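Local coordinates for Lmo0305 protein (Listeria monocytogenes, PDB 3PJ0) that is of unknown function but carries covalently bound pyridoxal phosphate and has the fold of the pyridoxal phosphate-dependent aminotransferase superfamily, at residues Asp52-Ile57 with Gly215-Gly220; Gln77-Ile82 with Ser173-Gly178; Ile143-Arg148 with Ala197-Val202; Ala179-Ile184 with Lys190-Ile195. All blocks are in the same frame, centred on the assembly; numbering follows the deposited sequence.

Interaction 1 of 4, residues Asp52-Ile57 with Gly215-Gly220; sequences DFETKI and GAILAG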
# COMPACT_ATOMS: atom_id res chain seq x y z
N ASP A 52 12.12 13.58 -3.56
CA ASP A 52 13.56 13.40 -3.64
C ASP A 52 13.93 11.95 -3.96
O ASP A 52 14.86 11.72 -4.72
CB ASP A 52 14.26 13.85 -2.37
CG ASP A 52 14.11 15.36 -2.11
OD1 ASP A 52 13.52 16.07 -2.92
OD2 ASP A 52 14.53 15.80 -1.04
N PHE A 53 13.22 10.98 -3.37
CA PHE A 53 13.54 9.58 -3.63
C PHE A 53 13.19 9.21 -5.06
O PHE A 53 13.96 8.53 -5.75
CB PHE A 53 12.85 8.64 -2.66
CG PHE A 53 13.29 7.21 -2.78
CD1 PHE A 53 14.57 6.83 -2.42
CD2 PHE A 53 12.42 6.24 -3.27
CE1 PHE A 53 14.98 5.49 -2.57
CE2 PHE A 53 12.81 4.93 -3.40
CZ PHE A 53 14.10 4.55 -3.04
N GLU A 54 12.03 9.65 -5.52
CA GLU A 54 11.65 9.41 -6.93
C GLU A 54 12.69 10.00 -7.89
O GLU A 54 13.16 9.33 -8.81
CB GLU A 54 10.27 10.02 -7.21
CG GLU A 54 9.12 9.29 -6.45
CD GLU A 54 7.79 9.95 -6.54
OE1 GLU A 54 7.75 11.19 -6.78
OE2 GLU A 54 6.75 9.26 -6.31
N THR A 55 13.08 11.24 -7.65
CA THR A 55 14.09 11.93 -8.54
C THR A 55 15.43 11.18 -8.56
O THR A 55 16.02 10.97 -9.60
CB THR A 55 14.26 13.39 -8.13
OG1 THR A 55 12.97 14.01 -8.19
CG2 THR A 55 15.20 14.15 -9.10
N LYS A 56 15.85 10.71 -7.39
CA LYS A 56 17.10 9.96 -7.25
C LYS A 56 17.11 8.62 -8.01
O LYS A 56 18.09 8.28 -8.70
CB LYS A 56 17.34 9.67 -5.78
CG LYS A 56 18.52 8.80 -5.48
CD LYS A 56 18.67 8.61 -3.98
CE LYS A 56 19.71 7.61 -3.64
NZ LYS A 56 20.06 7.65 -2.18
N ILE A 57 16.04 7.85 -7.87
CA ILE A 57 15.97 6.55 -8.54
C ILE A 57 15.74 6.77 -10.03
O ILE A 57 16.31 6.07 -10.86
CB ILE A 57 14.89 5.64 -7.91
CG1 ILE A 57 15.17 5.47 -6.40
CG2 ILE A 57 14.86 4.28 -8.63
CD1 ILE A 57 16.51 4.84 -6.06
N GLY A 215 8.02 -2.00 -1.06
CA GLY A 215 8.02 -0.84 -1.95
C GLY A 215 8.64 -1.05 -3.31
O GLY A 215 9.41 -2.00 -3.55
N ALA A 216 8.31 -0.11 -4.20
CA ALA A 216 8.63 -0.21 -5.60
C ALA A 216 8.73 1.16 -6.24
O ALA A 216 8.11 2.14 -5.78
CB ALA A 216 7.52 -0.99 -6.30
N ILE A 217 9.49 1.22 -7.30
CA ILE A 217 9.55 2.42 -8.13
C ILE A 217 9.18 1.98 -9.54
O ILE A 217 9.64 0.94 -10.01
CB ILE A 217 10.98 3.05 -8.20
CG1 ILE A 217 11.22 3.97 -7.01
CG2 ILE A 217 11.16 3.90 -9.50
CD1 ILE A 217 10.63 5.38 -7.15
N LEU A 218 8.33 2.78 -10.19
CA LEU A 218 8.02 2.62 -11.61
C LEU A 218 8.56 3.89 -12.26
O LEU A 218 8.24 5.02 -11.82
CB LEU A 218 6.53 2.52 -11.85
CG LEU A 218 6.04 2.36 -13.28
CD1 LEU A 218 6.45 1.02 -13.90
CD2 LEU A 218 4.48 2.55 -13.35
N ALA A 219 9.37 3.72 -13.30
CA ALA A 219 9.99 4.85 -13.99
C ALA A 219 9.83 4.81 -15.52
O ALA A 219 9.72 3.74 -16.16
CB ALA A 219 11.50 4.92 -13.61
N GLY A 220 9.86 6.00 -16.12
CA GLY A 220 9.76 6.15 -17.57
C GLY A 220 9.60 7.61 -17.93
O GLY A 220 10.03 8.47 -17.19

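Interaction 2 of 4, residues Gln77-Ile82 with Ser173-Gly178; sequences QIALRI and SLHLDG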
# COMPACT_ATOMS: atom_id res chain seq x y z
N GLN A 77 0.83 -3.96 -13.33
CA GLN A 77 -0.50 -4.01 -13.97
C GLN A 77 -0.82 -2.64 -14.59
O GLN A 77 -1.37 -2.54 -15.71
CB GLN A 77 -1.55 -4.32 -12.94
CG GLN A 77 -1.56 -5.71 -12.40
CD GLN A 77 -2.66 -5.84 -11.39
OE1 GLN A 77 -3.72 -5.21 -11.54
NE2 GLN A 77 -2.43 -6.67 -10.34
N ILE A 78 -0.52 -1.58 -13.84
CA ILE A 78 -0.71 -0.20 -14.30
C ILE A 78 0.15 0.13 -15.52
O ILE A 78 -0.35 0.72 -16.49
CB ILE A 78 -0.46 0.82 -13.14
CG1 ILE A 78 -1.57 0.68 -12.12
CG2 ILE A 78 -0.36 2.30 -13.65
CD1 ILE A 78 -1.30 1.45 -10.78
N ALA A 79 1.43 -0.28 -15.51
CA ALA A 79 2.31 0.01 -16.64
C ALA A 79 1.73 -0.60 -17.92
O ALA A 79 1.64 0.08 -18.95
CB ALA A 79 3.77 -0.54 -16.36
N LEU A 80 1.32 -1.87 -17.85
CA LEU A 80 0.80 -2.59 -19.03
C LEU A 80 -0.52 -1.97 -19.52
O LEU A 80 -0.74 -1.87 -20.76
CB LEU A 80 0.66 -4.10 -18.74
CG LEU A 80 1.97 -4.83 -18.35
CD1 LEU A 80 1.78 -6.29 -18.12
CD2 LEU A 80 3.09 -4.56 -19.41
N ARG A 81 -1.38 -1.53 -18.60
CA ARG A 81 -2.61 -0.81 -19.01
C ARG A 81 -2.33 0.51 -19.75
O ARG A 81 -2.97 0.82 -20.76
CB ARG A 81 -3.54 -0.56 -17.80
CG ARG A 81 -4.83 0.25 -18.15
CD ARG A 81 -5.69 -0.40 -19.21
NE ARG A 81 -6.80 0.49 -19.53
CZ ARG A 81 -7.97 0.53 -18.89
NH1 ARG A 81 -8.25 -0.33 -17.91
NH2 ARG A 81 -8.88 1.44 -19.24
N ILE A 82 -1.37 1.29 -19.26
CA ILE A 82 -1.03 2.52 -19.92
C ILE A 82 -0.57 2.23 -21.36
O ILE A 82 -1.05 2.88 -22.30
CB ILE A 82 0.05 3.28 -19.15
CG1 ILE A 82 -0.50 3.72 -17.80
CG2 ILE A 82 0.58 4.53 -19.94
CD1 ILE A 82 0.57 4.22 -16.78
N SER A 173 5.73 -1.74 -27.11
CA SER A 173 6.37 -1.16 -25.92
C SER A 173 7.08 -2.28 -25.17
O SER A 173 6.61 -3.42 -25.18
CB SER A 173 5.34 -0.50 -24.99
OG SER A 173 4.64 0.56 -25.62
N LEU A 174 8.23 -1.97 -24.55
CA LEU A 174 9.02 -2.98 -23.85
C LEU A 174 9.10 -2.52 -22.40
O LEU A 174 9.52 -1.38 -22.14
CB LEU A 174 10.42 -3.13 -24.47
CG LEU A 174 11.20 -4.43 -24.14
CD1 LEU A 174 10.51 -5.67 -24.70
CD2 LEU A 174 12.67 -4.36 -24.64
N HIS A 175 8.65 -3.39 -21.49
CA HIS A 175 8.60 -3.13 -20.05
C HIS A 175 9.50 -4.09 -19.28
O HIS A 175 9.43 -5.31 -19.49
CB HIS A 175 7.16 -3.28 -19.48
CG HIS A 175 7.12 -3.14 -17.99
ND1 HIS A 175 7.17 -1.92 -17.37
CD2 HIS A 175 7.08 -4.08 -17.00
CE1 HIS A 175 7.15 -2.10 -16.06
NE2 HIS A 175 7.12 -3.40 -15.81
N LEU A 176 10.32 -3.54 -18.38
CA LEU A 176 11.22 -4.33 -17.55
C LEU A 176 10.69 -4.62 -16.16
O LEU A 176 10.43 -3.70 -15.40
CB LEU A 176 12.59 -3.61 -17.40
CG LEU A 176 13.64 -4.21 -16.44
CD1 LEU A 176 13.93 -5.66 -16.83
CD2 LEU A 176 14.93 -3.38 -16.41
N ASP A 177 10.46 -5.91 -15.88
CA ASP A 177 10.20 -6.37 -14.54
C ASP A 177 11.60 -6.48 -13.95
O ASP A 177 12.32 -7.47 -14.15
CB ASP A 177 9.41 -7.70 -14.46
CG ASP A 177 9.15 -8.14 -13.02
OD1 ASP A 177 9.92 -7.72 -12.14
OD2 ASP A 177 8.16 -8.86 -12.77
N GLY A 178 12.01 -5.42 -13.27
CA GLY A 178 13.31 -5.31 -12.68
C GLY A 178 13.27 -5.49 -11.18
O GLY A 178 14.05 -4.84 -10.46

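Interaction 3 of 4, residues Ile143-Arg148 with Ala197-Val202; sequences IELPQR and ALFDSV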
# COMPACT_ATOMS: atom_id res chain seq x y z
N ILE A 143 9.64 -8.24 -19.95
CA ILE A 143 10.83 -9.07 -19.74
C ILE A 143 11.24 -8.98 -18.27
O ILE A 143 11.28 -7.91 -17.68
CB ILE A 143 12.03 -8.54 -20.60
CG1 ILE A 143 11.66 -8.46 -22.08
CG2 ILE A 143 13.29 -9.32 -20.31
CD1 ILE A 143 11.27 -9.80 -22.74
N GLU A 144 11.52 -10.13 -17.66
CA GLU A 144 11.95 -10.19 -16.24
C GLU A 144 13.44 -10.57 -16.21
O GLU A 144 13.80 -11.66 -16.65
CB GLU A 144 11.11 -11.23 -15.50
CG GLU A 144 11.41 -11.33 -14.02
CD GLU A 144 10.73 -12.52 -13.34
OE1 GLU A 144 9.51 -12.76 -13.57
OE2 GLU A 144 11.43 -13.20 -12.58
N LEU A 145 14.29 -9.65 -15.74
CA LEU A 145 15.74 -9.86 -15.65
C LEU A 145 16.14 -9.95 -14.18
O LEU A 145 15.99 -8.99 -13.43
CB LEU A 145 16.52 -8.71 -16.30
CG LEU A 145 16.24 -8.37 -17.75
CD1 LEU A 145 16.96 -7.11 -18.21
CD2 LEU A 145 16.60 -9.55 -18.66
N PRO A 146 16.56 -11.14 -13.72
CA PRO A 146 16.66 -12.41 -14.40
C PRO A 146 15.33 -13.13 -14.25
O PRO A 146 14.48 -12.62 -13.51
CB PRO A 146 17.75 -13.13 -13.61
CG PRO A 146 17.52 -12.69 -12.24
CD PRO A 146 16.97 -11.27 -12.31
N GLN A 147 15.15 -14.29 -14.88
CA GLN A 147 13.88 -15.02 -14.79
C GLN A 147 13.94 -15.89 -13.55
O GLN A 147 14.47 -17.00 -13.57
CB GLN A 147 13.63 -15.87 -16.05
CG GLN A 147 12.20 -16.37 -16.13
CD GLN A 147 11.24 -15.30 -16.68
OE1 GLN A 147 11.43 -14.81 -17.78
NE2 GLN A 147 10.21 -14.94 -15.89
N ARG A 148 13.39 -15.36 -12.47
CA ARG A 148 13.50 -16.01 -11.16
C ARG A 148 12.96 -17.44 -11.06
O ARG A 148 13.60 -18.28 -10.44
CB ARG A 148 12.82 -15.14 -10.12
CG ARG A 148 12.84 -15.69 -8.69
CD ARG A 148 11.55 -16.48 -8.33
NE ARG A 148 11.56 -16.74 -6.90
CZ ARG A 148 10.50 -16.93 -6.10
NH1 ARG A 148 9.25 -16.93 -6.56
NH2 ARG A 148 10.69 -17.13 -4.80
N ALA A 197 17.81 1.51 -20.48
CA ALA A 197 17.75 2.29 -21.73
C ALA A 197 17.11 1.52 -22.89
O ALA A 197 16.70 2.14 -23.89
CB ALA A 197 19.15 2.78 -22.15
N LEU A 198 17.04 0.20 -22.77
CA LEU A 198 16.47 -0.62 -23.83
C LEU A 198 14.95 -0.76 -23.67
O LEU A 198 14.30 -1.37 -24.53
CB LEU A 198 17.10 -2.01 -23.81
CG LEU A 198 18.61 -2.11 -24.06
CD1 LEU A 198 19.02 -3.60 -23.92
CD2 LEU A 198 18.94 -1.56 -25.42
N PHE A 199 14.39 -0.18 -22.60
CA PHE A 199 12.99 -0.35 -22.24
C PHE A 199 12.25 0.97 -22.19
O PHE A 199 12.83 2.00 -21.89
CB PHE A 199 12.91 -0.99 -20.82
CG PHE A 199 13.40 -2.41 -20.79
CD1 PHE A 199 12.52 -3.45 -21.04
CD2 PHE A 199 14.73 -2.69 -20.52
CE1 PHE A 199 12.95 -4.78 -21.02
CE2 PHE A 199 15.19 -4.02 -20.51
CZ PHE A 199 14.29 -5.06 -20.75
N ASP A 200 10.97 0.92 -22.49
CA ASP A 200 10.10 2.07 -22.35
C ASP A 200 9.79 2.38 -20.89
O ASP A 200 9.65 3.54 -20.52
CB ASP A 200 8.79 1.78 -23.08
CG ASP A 200 8.97 1.76 -24.55
OD1 ASP A 200 9.17 2.86 -25.10
OD2 ASP A 200 8.94 0.68 -25.16
N SER A 201 9.57 1.35 -20.09
CA SER A 201 9.26 1.54 -18.68
C SER A 201 9.94 0.46 -17.86
O SER A 201 10.32 -0.60 -18.37
CB SER A 201 7.73 1.56 -18.44
OG SER A 201 7.10 0.38 -18.93
N VAL A 202 10.12 0.74 -16.58
CA VAL A 202 10.77 -0.21 -15.67
C VAL A 202 10.21 -0.13 -14.26
O VAL A 202 9.92 0.95 -13.73
CB VAL A 202 12.29 -0.00 -15.64
CG1 VAL A 202 12.64 1.49 -15.46
CG2 VAL A 202 12.98 -0.91 -14.54

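Interaction 4 of 4, residues Ala179-Ile184 with Lys190-Ile195; sequences ARLWEI and KSAEEI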
# COMPACT_ATOMS: atom_id res chain seq x y z
N ALA A 179 12.41 -6.38 -10.70
CA ALA A 179 12.34 -6.72 -9.29
C ALA A 179 13.74 -7.04 -8.75
O ALA A 179 14.06 -6.72 -7.58
CB ALA A 179 11.42 -7.93 -9.08
N ARG A 180 14.56 -7.69 -9.58
CA ARG A 180 15.94 -8.07 -9.23
C ARG A 180 16.96 -7.43 -10.16
O ARG A 180 18.00 -8.01 -10.49
CB ARG A 180 16.08 -9.60 -9.24
CG ARG A 180 15.28 -10.30 -8.13
CD ARG A 180 15.20 -11.83 -8.27
NE ARG A 180 14.40 -12.36 -7.16
CZ ARG A 180 13.07 -12.36 -7.12
NH1 ARG A 180 12.34 -11.92 -8.14
NH2 ARG A 180 12.45 -12.84 -6.05
N LEU A 181 16.67 -6.21 -10.61
CA LEU A 181 17.62 -5.52 -11.49
C LEU A 181 19.00 -5.27 -10.89
O LEU A 181 20.03 -5.44 -11.56
CB LEU A 181 17.06 -4.16 -11.91
CG LEU A 181 17.99 -3.29 -12.79
CD1 LEU A 181 18.30 -3.97 -14.17
CD2 LEU A 181 17.33 -1.92 -12.96
N TRP A 182 19.04 -4.83 -9.65
CA TRP A 182 20.29 -4.45 -9.00
C TRP A 182 21.27 -5.63 -8.98
O TRP A 182 22.47 -5.46 -9.15
CB TRP A 182 20.03 -3.97 -7.57
CG TRP A 182 18.83 -3.02 -7.42
CD1 TRP A 182 17.69 -3.29 -6.73
CD2 TRP A 182 18.66 -1.70 -7.96
NE1 TRP A 182 16.83 -2.23 -6.77
CE2 TRP A 182 17.39 -1.24 -7.54
CE3 TRP A 182 19.45 -0.87 -8.76
CZ2 TRP A 182 16.88 0.02 -7.90
CZ3 TRP A 182 18.95 0.38 -9.11
CH2 TRP A 182 17.68 0.81 -8.66
N GLU A 183 20.72 -6.82 -8.80
CA GLU A 183 21.50 -8.03 -8.70
C GLU A 183 22.18 -8.50 -9.99
O GLU A 183 23.09 -9.34 -9.92
CB GLU A 183 20.60 -9.18 -8.22
CG GLU A 183 20.01 -9.03 -6.84
CD GLU A 183 18.65 -8.35 -6.77
OE1 GLU A 183 18.48 -7.26 -7.32
OE2 GLU A 183 17.76 -8.92 -6.07
N ILE A 184 21.74 -8.00 -11.16
CA ILE A 184 22.29 -8.44 -12.45
C ILE A 184 23.36 -7.52 -13.09
O ILE A 184 24.03 -7.92 -14.04
CB ILE A 184 21.16 -8.73 -13.49
CG1 ILE A 184 20.49 -7.44 -14.01
CG2 ILE A 184 20.13 -9.68 -12.91
CD1 ILE A 184 19.44 -7.67 -15.05
N LYS A 190 27.08 -3.87 -17.04
CA LYS A 190 26.26 -2.73 -17.53
C LYS A 190 25.67 -2.02 -16.33
O LYS A 190 25.32 -2.66 -15.34
CB LYS A 190 25.11 -3.21 -18.43
CG LYS A 190 25.57 -3.89 -19.73
CD LYS A 190 26.07 -2.93 -20.78
CE LYS A 190 26.66 -3.66 -21.96
NZ LYS A 190 26.90 -2.76 -23.13
N SER A 191 25.53 -0.70 -16.39
CA SER A 191 24.86 0.02 -15.30
C SER A 191 23.34 -0.20 -15.38
O SER A 191 22.82 -0.59 -16.42
CB SER A 191 25.10 1.51 -15.40
OG SER A 191 24.56 1.99 -16.60
N ALA A 192 22.65 0.13 -14.29
CA ALA A 192 21.20 0.08 -14.26
C ALA A 192 20.64 0.91 -15.41
O ALA A 192 19.70 0.48 -16.08
CB ALA A 192 20.67 0.56 -12.93
N GLU A 193 21.21 2.10 -15.63
CA GLU A 193 20.79 2.99 -16.72
C GLU A 193 20.94 2.33 -18.08
O GLU A 193 20.04 2.41 -18.92
CB GLU A 193 21.59 4.30 -16.67
CG GLU A 193 21.29 5.24 -17.81
CD GLU A 193 21.92 6.63 -17.65
OE1 GLU A 193 22.76 6.83 -16.76
OE2 GLU A 193 21.56 7.52 -18.45
N GLU A 194 22.07 1.68 -18.32
CA GLU A 194 22.32 1.01 -19.60
C GLU A 194 21.28 -0.06 -19.88
O GLU A 194 20.74 -0.10 -20.98
CB GLU A 194 23.72 0.41 -19.67
CG GLU A 194 24.79 1.42 -19.90
CD GLU A 194 26.16 0.79 -20.01
OE1 GLU A 194 26.71 0.35 -18.98
OE2 GLU A 194 26.66 0.72 -21.14
N ILE A 195 20.99 -0.89 -18.89
CA ILE A 195 20.00 -1.95 -19.04
C ILE A 195 18.60 -1.35 -19.28
O ILE A 195 17.89 -1.75 -20.21
CB ILE A 195 19.99 -2.87 -17.78
CG1 ILE A 195 21.33 -3.60 -17.63
CG2 ILE A 195 18.89 -3.96 -17.83
CD1 ILE A 195 21.51 -4.24 -16.23

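Interaction 1 of 4, residues Asp52-Ile57 with Gly215-Gly220
Phe53, Glu54 and Ile57 of helix 48-61 close over Ile217 in a buried helix-on-sheet contact within the large domain of a fold-type I pyridoxal phosphate protein. Strand 216-220 is the antiparallel member of its mixed seven-stranded sheet, lying between strands 65-69 and 201-205, and the helix segment passes over it at a closest axis distance of 9.5 Å with a crossing angle of -58°. No hydrogen bond joins the two segments, so the fit is apolar and centres on one strand residue. Ile217 points toward the helix and uses all of its branches. Its CG2 meets CG2 of Ile57 at 3.8 Å, while its CG1 lies obliquely against the ring of Phe53, 4.1 Å from CE2. Beyond them, Ile217 CD1 reaches the backbone and the aliphatic stem of Glu54, at 4.2 Å from CA and the same from CG. The acid end of that glutamate is turned to another partner, since OE2 is hydrogen-bonded to the backbone N of Phe68 in the adjoining strand. Phe53 extends with CG anti to its own N (chi1 -173°), which carries the ring past the helix flank toward the sheet, where Phe206 packs edge-to-face with it. On the helix itself the ring is also covered: Ile57 CG1 stands 3.6 Å above one face of Phe53, displaced toward the rim.

Interaction 2 of 4, residues Gln77-Ile82 with Ser173-Gly178
Ala79 and Leu80 of helix 72-87 pack on His175 of strand 173-178, the strand that also carries Asp177, whose OD2 is hydrogen-bonded to N1 of the pyridoxal phosphate-modified lysine at position 208. Such a cofactor-binding aspartate on a central strand is a hallmark of the fold-type I family. His175 points from the strand toward the helix and supplies its whole side of the contact. With CG anti to the backbone N (chi1 175°), the imidazole stands out from the sheet and meets the methyl of Ala79, whose CB is 3.7 Å from CE1 and 3.8 Å from ND1. Leu80 arrives lower on the same side chain: although its first bond runs along the helix flank, its end turns inward, and CD2 comes within 4.3 Å of His175 CB. Both groups reach the ring obliquely. NE2 is hydrogen-bonded to OE1 of Gln76, one residue before Gln77 on the same helix, and ND1 to OG of Ser201 on the neighbouring strand 201-205. Two hydrogen bonds thus fix the rotation of the ring, and the alanine and leucine fill in beside it without competing for either nitrogen. NE2 of Gln76 is in turn hydrogen-bonded to OD2 of Asp177, and this chain of bonds is consistent with a second-shell role, His175 helping to position the glutamine that grips the cofactor-binding carboxylate.

Interaction 3 of 4, residues Ile143-Arg148 with Ala197-Val202
Phe199 reaches across to Ile143 and Leu145 with the far end of its ring. From CB, CG leaves beside the backbone N and anti to the carbonyl carbon (chi1 -68°), a setting that sends the ring toward the 143-148 segment. CE1 is the first atom to arrive there, 3.9 Å from CB and 4.0 Å from CG1 of Ile143. The isoleucine CB sits at the ring edge, near its plane, and the two side chains cross at about a right angle. At the tip, CZ meets Leu145 CD1 obliquely at 4.2 Å. Phe199 belongs to the loop leading into strand 201-205, and Ile143 to strand 140-144. Strand 173-178 runs between them in the parallel part of the sheet, so the phenylalanine spans it, its ring sandwiched between Leu174 and Leu176 on opposite faces. Helix 157-170, the crossover of the beta-alpha-beta unit joining strands 140-144 and 173-178, adds Leu160 to both Phe199 and Leu145. Past Leu145 the chain turns through a cis peptide bond into Pro146. There the backbone N of Arg148 donates to Glu144 OE2 over 2.9 Å with an N-H...O angle of 161°, approaching from above the carboxylate plane.

Interaction 4 of 4, residues Ala179-Ile184 with Lys190-Ile195
Leu181, Trp182 and Ile184 meet Ala192 and Ile195 in a wholly apolar contact between the loop after strand 173-178 and the start of helix 192-196. Leu181 does most of the joining with its two methyls. CD1 lies 3.7 Å from CG2 of Ile195, the two side chains sliding past each other in opposite directions, and CD2 touches Ala192 CB at 4.2 Å. The same alanine methyl receives the indole of Trp182 obliquely, with CZ3 at 4.2 Å. Ile184 adds its CG1, 4.0 Å from Ile195 CD1. That branch stands between the backbone N and the carbonyl carbon (chi1 72°), a crowded position that directs it toward the helix.

Polar bonds hold the pieces separately. Ser191 and Glu194 form a capping box at the helix start: the N of Glu194 donates to Ser191 OG at 3.0 Å, and the N of Ser191 donates back to Glu194 OE1, on the anti side of the carboxylate, with an N-H...O angle of 165°. In the loop, Trp182 NE1 is hydrogen-bonded to the carbonyl O of Ser205, and Arg180 NH1 to O3 of the pyridoxal phosphate-modified lysine at position 208.

Leu61 of helix 48-61 packs on Leu181, Trp182 and Ala192, Val204 of strand 201-205 lies against Leu181 and Trp182, and Phe157 of helix 157-170 covers Ile195.

In the fold
Interactions 1, 2 and 3 share the mixed seven-stranded sheet, where strands 216-220, 201-205, 173-178 and 140-144 are successive neighbours. Interaction 1 spans the longest chain interval and encloses the other three; interactions 2 and 3 interlock along the sequence, and interaction 4 falls within the interval spanned by interaction 3. Centres of interactions 2 and 3 lie about 9 Å apart, as do those of interactions 3 and 4, whereas interaction 1 stands about 14 to 16 Å from each of the others. Leu218 packs on Ala79 and His175, joining interactions 1 and 2, while Leu145 against Ile184 joins 3 and 4. Interaction 2 packs one face of the sheet bearing Asp177; interactions 1, 3 and 4 the other.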